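Local coordinates for protein probable ribosomal RNA small subunit methyltransferase (Thermus thermophilus, PDB 3DMH) that transfers a methyl group from S-adenosylmethionine to the exocyclic N2 amine of a guanosine in the 16S RNA of the small ribosomal subunit, at residues 22-27 against 79-84; 33-38 against 106-111; 235-240 against 301-306. All blocks are in the same frame, centred on the assembly; numbering follows the deposited sequence.

The chain holds two mixed sheets with the same strand order, 3-2-1-4-5-7-6, as in Rossmann-like methyltransferases. Contact 2 belongs to the earlier sheet and contact 3 to the later one; their centres lie about 33 Å apart on opposite sides of the chain's centre. Contact 3 carries Asn305, which binds guanosine and S-adenosylmethionine. Contact 1, about 12 Å from contact 3 between nearest atoms, reaches the same site indirectly: the side chain of Lys24 comes within about 6 Å of the cofactor and forms a salt bridge with Asp288, a cofactor-binding residue. Contact 2 is away from the site, its centre about 17 Å from that of contact 1, whose strand 19-23 precedes helix 33-41.

Contact 1: residues 22-27 against 79-84; sequences FIKPGA and FRCLTA
This is a strand-end and turn packed on a helix: Phe22, Lys24 and Ala27 lie against Cys81, Arg80 and Ala84 in helix 76-84, with no hydrogen bond between the segments. Ala84 CB sits over one face of the Phe22 ring, a CH-pi contact 3.9 Å from the centroid and 21° off the normal. Next to it, Cys81 CB meets Phe22 O at 3.4 Å. The sulfur, Cys81 SG, touches Lys24 CG at 3.6 Å and Ala27 CB at 4.0 Å. Bends at chi3 (-58°) and chi4 (-67°) curl the Lys24 chain back until NZ donates to Pro25 O at 2.8 Å, inside the type II turn from Lys24 to Ala27. Lys24 CE lies over the Arg80 guanidinium, 3.6 Å from NH1, and both cations salt-bridge Asp288 OD2, so their closeness is paid for by a shared carboxylate. Replacing Lys24 by an alanine is likely to leave Asp288, a cofactor-binding residue, with Arg80 but without the lysine's charge, and to open a gap beside the Cys81 sulfur. Strand 12-16 flanks the strand end, touching Phe22 and Ile23, while strand 68-73 packs on the helix through Phe79 and Leu82.

Contact 2: residues 33-38 against 106-111; sequences PVHDLL and VLALPA
Val34 and Leu38, which both touch Ala108, are tied to each other by the helical bond from Leu38 N to Val34 O at 3.1 Å; the preceding bond of the same helix, Leu37 N to Pro33 O, is slightly shorter at 3.0 Å. These polar bonds stay within the helix, and none crosses to segment 106-111. The i to i+4 spacing puts two apolar side chains one turn apart on the side that meets the strand, and the methyl of Ala108 receives both: Val34 CG1 comes to 4.0 Å from Ala108 CB, and Leu38 CD1 to 3.9 Å from the same atom. His35 adds a third partner. With its CG beside the backbone N (chi1 -61°), the imidazole swings round so that Ala108 CB lies over one face, in a CH-pi contact 4.0 Å from the centroid and 20° off the normal. The methyl is displaced toward the rim, nearest CE1. Farther along, Leu38 and Val106 meet through their branches, CD1 of Leu38 resting 3.8 Å from CG1 of Val106. The axes of segments 33-38 and 106-108 run roughly antiparallel, at 153°, and approach to 9.2 Å. This is plain layer packing of helix 33-41 on strand 102-108, which pairs with strands 48-51 and 133-140. Tyr168 and Ala138 extend the helix-covered surface, and helix 115-128 lies against Leu107, Leu109 and Pro110.

Contact 3: residues 235-240 against 301-306; sequences RQVLDL and IIVTNP. With SAM (S-adenosylmethionine), chain D; GMP (guanosine), chain E.
The flat carboxamide of Asn305 is held at both ends: OD1 accepts N2 of the guanosine at 2.9 Å and 163°, while ND2 donates to Asp213 and Ser216, with a weak further bond to the carboxylate of S-adenosylmethionine. The bond to the Asp213 carboxylate marks this end as the nitrogen and so turns the oxygen to the substrate amine. The transferable methyl, SAM CE, stands above the amide, 4.0 Å from Asn305 CG, and also meets the backbone carbonyl Asn305 O at 3.2 Å. SAM CE is 4.7 Å from GMP N2, an arrangement consistent with methyl transfer to that amine. Asn305 and Pro306 open the Asn-Pro-Pro-Phe motif known from methyltransferases acting on exocyclic amines.

Behind the motif, Leu240 and Thr304 end a pair of parallel strands. Val303 N bonds Leu238 O at 3.0 Å, and Leu240 N bonds Val303 O nearly straight, at 162°. Thr304 OG1, anti to its own nitrogen (chi1 -172°), donates to Leu240 O at 2.8 Å. A water accepts from Asn305 N at 3.0 Å and lies within reach of Asp239 OD1 and Leu240 O, though its protons cannot be assigned to both for certain. The other carboxylate oxygen, Asp239 OD2, bonds Thr248 OG1. Leu240 CD1 packs on Ile302 CG2 at 3.7 Å. Strands 236-240 and 299-304 lie side by side in the middle of the sheet, flanked by 257-262 and 334-340; helix 214-227 covers Ile301 and Val303, and helix 317-329 covers Leu240, Ile302 and Thr304.

Contact 1: residues 22-27 against 79-84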
loop_
_atom_site.group_PDB
_atom_site.type_symbol
_atom_site.label_atom_id
_atom_site.label_comp_id
_atom_site.label_asym_id
_atom_site.label_seq_id
_atom_site.Cartn_x
_atom_site.Cartn_y
_atom_site.Cartn_z
ATOM N N PHE A 22 -10.659 -8.299 13.746
ATOM C CA PHE A 22 -10.958 -6.912 13.388
ATOM C C PHE A 22 -10.673 -6.629 11.930
ATOM O O PHE A 22 -9.637 -7.038 11.391
ATOM C CB PHE A 22 -10.139 -5.937 14.237
ATOM C CG PHE A 22 -10.626 -5.840 15.677
ATOM C CD1 PHE A 22 -11.486 -4.816 16.052
ATOM C CD2 PHE A 22 -10.227 -6.775 16.654
ATOM C CE1 PHE A 22 -11.918 -4.682 17.357
ATOM C CE2 PHE A 22 -10.690 -6.657 17.973
ATOM C CZ PHE A 22 -11.532 -5.597 18.315
ATOM N N ILE A 23 -11.579 -5.869 11.333
ATOM C CA ILE A 23 -11.395 -5.378 9.968
ATOM C C ILE A 23 -11.655 -3.872 9.956
ATOM O O ILE A 23 -12.228 -3.315 10.896
ATOM C CB ILE A 23 -12.313 -6.123 8.955
ATOM C CG1 ILE A 23 -13.776 -5.747 9.175
ATOM C CG2 ILE A 23 -12.045 -7.673 9.018
ATOM C CD1 ILE A 23 -14.705 -6.265 8.083
ATOM N N LYS A 24 -11.275 -3.206 8.874
ATOM C CA LYS A 24 -11.612 -1.786 8.738
ATOM C C LYS A 24 -11.584 -1.442 7.256
ATOM O O LYS A 24 -10.942 -2.159 6.464
ATOM C CB LYS A 24 -10.633 -0.867 9.514
ATOM C CG LYS A 24 -9.253 -0.762 8.857
ATOM C CD LYS A 24 -8.333 0.267 9.533
ATOM C CE LYS A 24 -8.923 1.662 9.548
ATOM N NZ LYS A 24 -9.056 2.280 8.174
ATOM N N PRO A 25 -12.244 -0.327 6.884
ATOM C CA PRO A 25 -12.118 0.157 5.510
ATOM C C PRO A 25 -10.641 0.355 5.146
ATOM O O PRO A 25 -9.832 0.782 5.965
ATOM C CB PRO A 25 -12.877 1.485 5.537
ATOM C CG PRO A 25 -13.930 1.293 6.639
ATOM C CD PRO A 25 -13.127 0.534 7.699
ATOM N N GLY A 26 -10.287 -0.036 3.924
ATOM C CA GLY A 26 -8.910 0.157 3.449
ATOM C C GLY A 26 -7.893 -0.913 3.822
ATOM O O GLY A 26 -6.711 -0.830 3.450
ATOM N N ALA A 27 -8.328 -1.938 4.558
ATOM C CA ALA A 27 -7.463 -3.061 4.895
ATOM C C ALA A 27 -7.742 -4.290 3.999
ATOM O O ALA A 27 -8.916 -4.708 3.839
ATOM C CB ALA A 27 -7.637 -3.438 6.363
ATOM N N PHE A 79 -2.004 -3.590 9.712
ATOM C CA PHE A 79 -1.378 -3.740 11.049
ATOM C C PHE A 79 -2.250 -3.224 12.196
ATOM O O PHE A 79 -2.333 -3.860 13.245
ATOM C CB PHE A 79 0.010 -3.141 10.995
ATOM C CG PHE A 79 0.951 -3.967 10.165
ATOM C CD1 PHE A 79 1.161 -5.285 10.516
ATOM N N ARG A 80 -3.015 -2.155 11.965
ATOM C CA ARG A 80 -3.960 -1.698 13.008
ATOM C C ARG A 80 -4.943 -2.826 13.337
ATOM O O ARG A 80 -5.251 -3.082 14.518
ATOM C CB ARG A 80 -4.762 -0.486 12.547
ATOM C CG ARG A 80 -3.963 0.781 12.371
ATOM C CD ARG A 80 -4.779 1.820 11.579
ATOM N NE ARG A 80 -5.572 2.678 12.450
ATOM C CZ ARG A 80 -6.352 3.699 12.055
ATOM N NH1 ARG A 80 -6.482 4.041 10.756
ATOM N NH2 ARG A 80 -7.019 4.403 12.986
ATOM N N CYS A 81 -5.427 -3.487 12.282
ATOM C CA CYS A 81 -6.364 -4.611 12.476
ATOM C C CYS A 81 -5.724 -5.799 13.177
ATOM O O CYS A 81 -6.290 -6.302 14.125
ATOM C CB CYS A 81 -6.943 -5.058 11.150
ATOM S SG CYS A 81 -7.994 -3.797 10.366
ATOM N N LEU A 82 -4.559 -6.253 12.696
ATOM C CA LEU A 82 -3.890 -7.398 13.324
ATOM C C LEU A 82 -3.651 -7.213 14.845
ATOM O O LEU A 82 -3.884 -8.100 15.637
ATOM C CB LEU A 82 -2.553 -7.643 12.610
ATOM C CG LEU A 82 -2.742 -8.098 11.168
ATOM C CD1 LEU A 82 -1.417 -8.010 10.397
ATOM C CD2 LEU A 82 -3.267 -9.549 11.102
ATOM N N THR A 83 -3.018 -6.119 15.199
ATOM C CA THR A 83 -2.784 -5.675 16.546
ATOM C C THR A 83 -4.077 -5.658 17.385
ATOM O O THR A 83 -4.099 -6.186 18.496
ATOM C CB THR A 83 -2.057 -4.318 16.559
ATOM O OG1 THR A 83 -0.835 -4.485 15.833
ATOM C CG2 THR A 83 -1.734 -3.922 17.975
ATOM N N ALA A 84 -5.142 -5.055 16.837
ATOM C CA ALA A 84 -6.441 -5.054 17.547
ATOM C C ALA A 84 -6.925 -6.468 17.828
ATOM O O ALA A 84 -7.552 -6.730 18.861
ATOM C CB ALA A 84 -7.508 -4.257 16.789
#

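Contact 2: residues 33-38 against 106-111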
loop_
_atom_site.group_PDB
_atom_site.type_symbol
_atom_site.label_atom_id
_atom_site.label_comp_id
_atom_site.label_asym_id
_atom_site.label_seq_id
_atom_site.Cartn_x
_atom_site.Cartn_y
_atom_site.Cartn_z
ATOM N N PRO A 33 -11.355 -13.975 -2.016
ATOM C CA PRO A 33 -11.348 -15.432 -2.263
ATOM C C PRO A 33 -9.994 -16.128 -2.081
ATOM O O PRO A 33 -9.969 -17.315 -1.730
ATOM C CB PRO A 33 -11.848 -15.560 -3.709
ATOM C CG PRO A 33 -12.616 -14.276 -3.957
ATOM C CD PRO A 33 -11.875 -13.220 -3.172
ATOM N N VAL A 34 -8.884 -15.413 -2.298
ATOM C CA VAL A 34 -7.562 -16.039 -2.128
ATOM C C VAL A 34 -7.308 -16.292 -0.643
ATOM O O VAL A 34 -6.979 -17.408 -0.233
ATOM C CB VAL A 34 -6.426 -15.201 -2.777
ATOM C CG1 VAL A 34 -5.052 -15.777 -2.446
ATOM C CG2 VAL A 34 -6.626 -15.094 -4.283
ATOM N N HIS A 35 -7.467 -15.256 0.181
ATOM C CA HIS A 35 -7.308 -15.448 1.620
ATOM C C HIS A 35 -8.342 -16.444 2.186
ATOM O O HIS A 35 -8.027 -17.232 3.080
ATOM C CB HIS A 35 -7.355 -14.109 2.384
ATOM C CG HIS A 35 -6.270 -13.134 2.012
ATOM N ND1 HIS A 35 -5.162 -12.918 2.805
ATOM C CD2 HIS A 35 -6.139 -12.295 0.955
ATOM C CE1 HIS A 35 -4.392 -12.002 2.247
ATOM N NE2 HIS A 35 -4.963 -11.600 1.129
ATOM N N ASP A 36 -9.571 -16.430 1.655
ATOM C CA ASP A 36 -10.616 -17.359 2.114
ATOM C C ASP A 36 -10.246 -18.812 1.830
ATOM O O ASP A 36 -10.481 -19.687 2.647
ATOM C CB ASP A 36 -11.980 -17.051 1.472
ATOM C CG ASP A 36 -12.648 -15.832 2.079
ATOM O OD1 ASP A 36 -12.148 -15.346 3.117
ATOM O OD2 ASP A 36 -13.652 -15.351 1.512
ATOM N N LEU A 37 -9.648 -19.048 0.672
ATOM C CA LEU A 37 -9.276 -20.417 0.311
ATOM C C LEU A 37 -8.113 -20.874 1.194
ATOM O O LEU A 37 -8.081 -22.026 1.635
ATOM C CB LEU A 37 -8.936 -20.532 -1.167
ATOM C CG LEU A 37 -8.948 -21.958 -1.744
ATOM C CD1 LEU A 37 -10.339 -22.584 -1.623
ATOM C CD2 LEU A 37 -8.512 -21.897 -3.186
ATOM N N LEU A 38 -7.165 -19.977 1.466
ATOM C CA LEU A 38 -6.124 -20.300 2.450
ATOM C C LEU A 38 -6.686 -20.709 3.805
ATOM O O LEU A 38 -6.238 -21.693 4.400
ATOM C CB LEU A 38 -5.204 -19.100 2.675
ATOM C CG LEU A 38 -4.002 -18.935 1.775
ATOM C CD1 LEU A 38 -3.347 -17.613 2.134
ATOM C CD2 LEU A 38 -3.003 -20.112 1.949
ATOM N N VAL A 106 3.236 -18.907 4.986
ATOM C CA VAL A 106 1.969 -18.700 4.296
ATOM C C VAL A 106 2.102 -17.462 3.414
ATOM O O VAL A 106 2.501 -16.398 3.890
ATOM C CB VAL A 106 0.808 -18.533 5.297
ATOM C CG1 VAL A 106 -0.486 -18.222 4.541
ATOM C CG2 VAL A 106 0.641 -19.842 6.125
ATOM N N LEU A 107 1.803 -17.603 2.121
ATOM C CA LEU A 107 1.895 -16.457 1.207
ATOM C C LEU A 107 0.714 -16.445 0.245
ATOM O O LEU A 107 0.640 -17.258 -0.703
ATOM C CB LEU A 107 3.226 -16.471 0.432
ATOM C CG LEU A 107 3.415 -15.428 -0.668
ATOM C CD1 LEU A 107 3.402 -14.022 -0.064
ATOM C CD2 LEU A 107 4.723 -15.678 -1.353
ATOM N N ALA A 108 -0.246 -15.560 0.531
ATOM C CA ALA A 108 -1.212 -15.147 -0.479
ATOM C C ALA A 108 -0.441 -14.274 -1.479
ATOM O O ALA A 108 0.140 -13.251 -1.103
ATOM C CB ALA A 108 -2.359 -14.358 0.171
ATOM N N LEU A 109 -0.394 -14.698 -2.734
ATOM C CA LEU A 109 0.373 -13.970 -3.746
ATOM C C LEU A 109 -0.077 -12.522 -3.881
ATOM O O LEU A 109 -1.250 -12.265 -4.172
ATOM C CB LEU A 109 0.230 -14.653 -5.097
ATOM C CG LEU A 109 1.055 -15.931 -5.156
ATOM C CD1 LEU A 109 0.500 -16.876 -6.246
ATOM C CD2 LEU A 109 2.497 -15.596 -5.421
ATOM N N PRO A 110 0.855 -11.573 -3.653
ATOM C CA PRO A 110 0.523 -10.149 -3.782
ATOM C C PRO A 110 0.562 -9.712 -5.253
ATOM O O PRO A 110 1.324 -8.808 -5.623
ATOM C CB PRO A 110 1.623 -9.464 -2.952
ATOM C CG PRO A 110 2.820 -10.376 -3.107
ATOM C CD PRO A 110 2.255 -11.785 -3.210
ATOM N N ALA A 111 -0.267 -10.352 -6.076
ATOM C CA ALA A 111 -0.173 -10.209 -7.536
ATOM C C ALA A 111 -0.408 -8.774 -7.992
ATOM O O ALA A 111 0.165 -8.333 -9.002
ATOM C CB ALA A 111 -1.152 -11.154 -8.214
#

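Contact 3: residues 235-240 against 301-306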
loop_
_atom_site.group_PDB
_atom_site.type_symbol
_atom_site.label_atom_id
_atom_site.label_comp_id
_atom_site.label_asym_id
_atom_site.label_seq_id
_atom_site.Cartn_x
_atom_site.Cartn_y
_atom_site.Cartn_z
ATOM N N ARG A 235 4.876 27.163 3.084
ATOM C CA ARG A 235 3.537 26.633 3.371
ATOM C C ARG A 235 3.635 25.200 3.883
ATOM O O ARG A 235 4.533 24.448 3.494
ATOM C CB ARG A 235 2.625 26.661 2.123
ATOM C CG ARG A 235 2.480 28.028 1.441
ATOM C CD ARG A 235 1.791 29.049 2.303
ATOM N NE ARG A 235 1.768 30.351 1.645
ATOM C CZ ARG A 235 0.791 30.775 0.848
ATOM N NH1 ARG A 235 -0.262 29.995 0.606
ATOM N NH2 ARG A 235 0.867 31.984 0.298
ATOM N N GLN A 236 2.695 24.833 4.746
ATOM C CA GLN A 236 2.565 23.460 5.239
ATOM C C GLN A 236 1.691 22.652 4.286
ATOM O O GLN A 236 0.540 23.011 4.038
ATOM C CB GLN A 236 2.005 23.467 6.662
ATOM C CG GLN A 236 3.007 24.018 7.668
ATOM C CD GLN A 236 2.393 24.301 9.021
ATOM O OE1 GLN A 236 1.178 24.448 9.149
ATOM N NE2 GLN A 236 3.236 24.395 10.042
ATOM N N VAL A 237 2.269 21.587 3.736
ATOM C CA VAL A 237 1.603 20.783 2.710
ATOM C C VAL A 237 1.433 19.368 3.243
ATOM O O VAL A 237 2.360 18.819 3.843
ATOM C CB VAL A 237 2.451 20.723 1.415
ATOM C CG1 VAL A 237 1.870 19.723 0.404
ATOM C CG2 VAL A 237 2.554 22.108 0.781
ATOM N N LEU A 238 0.246 18.788 3.042
ATOM C CA LEU A 238 0.020 17.369 3.286
ATOM C C LEU A 238 -0.182 16.700 1.938
ATOM O O LEU A 238 -1.018 17.168 1.158
ATOM C CB LEU A 238 -1.234 17.151 4.127
ATOM C CG LEU A 238 -1.591 15.697 4.472
ATOM C CD1 LEU A 238 -0.531 15.051 5.349
ATOM C CD2 LEU A 238 -2.916 15.713 5.226
ATOM N N ASP A 239 0.583 15.634 1.687
ATOM C CA ASP A 239 0.467 14.845 0.451
ATOM C C ASP A 239 -0.213 13.538 0.855
ATOM O O ASP A 239 0.409 12.699 1.533
ATOM C CB ASP A 239 1.862 14.601 -0.149
ATOM C CG ASP A 239 1.839 13.823 -1.459
ATOM O OD1 ASP A 239 0.780 13.330 -1.879
ATOM O OD2 ASP A 239 2.934 13.694 -2.034
ATOM N N LEU A 240 -1.493 13.386 0.477
ATOM C CA LEU A 240 -2.263 12.191 0.850
ATOM C C LEU A 240 -1.968 11.070 -0.132
ATOM O O LEU A 240 -2.363 11.125 -1.317
ATOM C CB LEU A 240 -3.768 12.491 0.852
ATOM C CG LEU A 240 -4.300 13.423 1.930
ATOM C CD1 LEU A 240 -5.702 13.899 1.620
ATOM C CD2 LEU A 240 -4.278 12.730 3.291
ATOM N N ILE A 301 -1.940 23.707 2.275
ATOM C CA ILE A 301 -2.168 23.109 0.959
ATOM C C ILE A 301 -2.216 21.602 1.139
ATOM O O ILE A 301 -1.354 21.036 1.805
ATOM C CB ILE A 301 -1.022 23.451 -0.025
ATOM C CG1 ILE A 301 -0.958 24.961 -0.269
ATOM C CG2 ILE A 301 -1.202 22.735 -1.362
ATOM C CD1 ILE A 301 0.334 25.407 -0.930
ATOM N N ILE A 302 -3.212 20.959 0.539
ATOM C CA ILE A 302 -3.280 19.495 0.549
ATOM C C ILE A 302 -3.413 19.002 -0.880
ATOM O O ILE A 302 -4.202 19.553 -1.663
ATOM C CB ILE A 302 -4.439 18.992 1.428
ATOM C CG1 ILE A 302 -4.171 19.421 2.876
ATOM C CG2 ILE A 302 -4.572 17.449 1.314
ATOM C CD1 ILE A 302 -5.171 18.918 3.895
ATOM N N VAL A 303 -2.581 18.033 -1.245
ATOM C CA VAL A 303 -2.577 17.527 -2.622
ATOM C C VAL A 303 -2.799 16.034 -2.586
ATOM O O VAL A 303 -2.386 15.360 -1.631
ATOM C CB VAL A 303 -1.241 17.828 -3.376
ATOM C CG1 VAL A 303 -1.014 19.325 -3.483
ATOM C CG2 VAL A 303 -0.048 17.139 -2.680
ATOM N N THR A 304 -3.429 15.504 -3.632
ATOM C CA THR A 304 -3.560 14.059 -3.713
ATOM C C THR A 304 -3.812 13.577 -5.127
ATOM O O THR A 304 -4.550 14.206 -5.879
ATOM C CB THR A 304 -4.666 13.518 -2.757
ATOM O OG1 THR A 304 -4.624 12.083 -2.747
ATOM C CG2 THR A 304 -6.081 14.002 -3.177
ATOM N N ASN A 305 -3.140 12.472 -5.453
ATOM C CA ASN A 305 -3.465 11.622 -6.597
ATOM C C ASN A 305 -3.961 10.315 -5.946
ATOM O O ASN A 305 -3.142 9.445 -5.622
ATOM C CB ASN A 305 -2.186 11.402 -7.406
ATOM C CG ASN A 305 -2.391 10.507 -8.613
ATOM O OD1 ASN A 305 -3.494 10.033 -8.865
ATOM N ND2 ASN A 305 -1.309 10.268 -9.370
ATOM N N PRO A 306 -5.276 10.209 -5.673
ATOM C CA PRO A 306 -5.725 9.087 -4.845
ATOM C C PRO A 306 -5.640 7.722 -5.518
ATOM O O PRO A 306 -5.603 7.622 -6.765
ATOM C CB PRO A 306 -7.202 9.397 -4.552
ATOM C CG PRO A 306 -7.469 10.745 -5.058
ATOM C CD PRO A 306 -6.385 11.118 -6.038
HETATM N N SAM D . 1.361 10.542 -4.770
HETATM C CA SAM D . 2.025 9.451 -5.563
HETATM C C SAM D . 2.121 9.884 -7.010
HETATM O O SAM D . 1.453 10.878 -7.327
HETATM O OXT SAM D . 2.811 9.226 -7.807
HETATM C CB SAM D . 1.226 8.147 -5.496
HETATM C CG SAM D . -0.211 8.220 -6.018
HETATM S SD SAM D . -1.010 6.583 -5.999
HETATM C CE SAM D . -2.326 6.806 -7.230
HETATM C "C5'" SAM D . -1.997 6.537 -4.474
HETATM C "C4'" SAM D . -1.146 6.273 -3.242
HETATM O "O4'" SAM D . -2.076 6.163 -2.168
HETATM C "C3'" SAM D . -0.319 4.980 -3.288
HETATM O "O3'" SAM D . 1.059 5.228 -3.040
HETATM C "C2'" SAM D . -0.971 4.110 -2.209
HETATM O "O2'" SAM D . -0.109 3.184 -1.575
HETATM C "C1'" SAM D . -1.508 5.207 -1.294
HETATM N N9 SAM D . -2.510 4.700 -0.376
HETATM C C8 SAM D . -3.429 3.671 -0.563
HETATM N N7 SAM D . -4.196 3.554 0.549
HETATM C C5 SAM D . -3.754 4.496 1.455
HETATM C C6 SAM D . -4.121 4.818 2.767
HETATM N N6 SAM D . -5.081 4.137 3.408
HETATM N N1 SAM D . -3.451 5.846 3.387
HETATM C C2 SAM D . -2.440 6.537 2.759
HETATM N N3 SAM D . -2.016 6.201 1.478
HETATM C C4 SAM D . -2.690 5.206 0.860
HETATM C "C4'" GMP E . -4.095 5.543 -17.689
HETATM O "O4'" GMP E . -4.585 6.213 -16.520
HETATM C "C3'" GMP E . -3.907 4.086 -17.299
HETATM O "O3'" GMP E . -2.525 3.904 -16.967
HETATM C "C2'" GMP E . -4.755 3.930 -16.049
HETATM O "O2'" GMP E . -4.235 2.922 -15.182
HETATM C "C1'" GMP E . -4.642 5.306 -15.415
HETATM N N9 GMP E . -5.779 5.722 -14.567
HETATM C C8 GMP E . -7.076 5.393 -14.685
HETATM N N7 GMP E . -7.828 5.995 -13.727
HETATM C C5 GMP E . -6.996 6.755 -12.981
HETATM C C6 GMP E . -7.113 7.655 -11.803
HETATM O O6 GMP E . -8.220 7.869 -11.266
HETATM N N1 GMP E . -5.987 8.228 -11.341
HETATM C C2 GMP E . -4.769 8.020 -11.900
HETATM N N2 GMP E . -3.661 8.618 -11.399
HETATM N N3 GMP E . -4.589 7.210 -12.980
HETATM C C4 GMP E . -5.646 6.573 -13.543
HETATM O O HOH W 1 -0.843 11.916 -3.555
#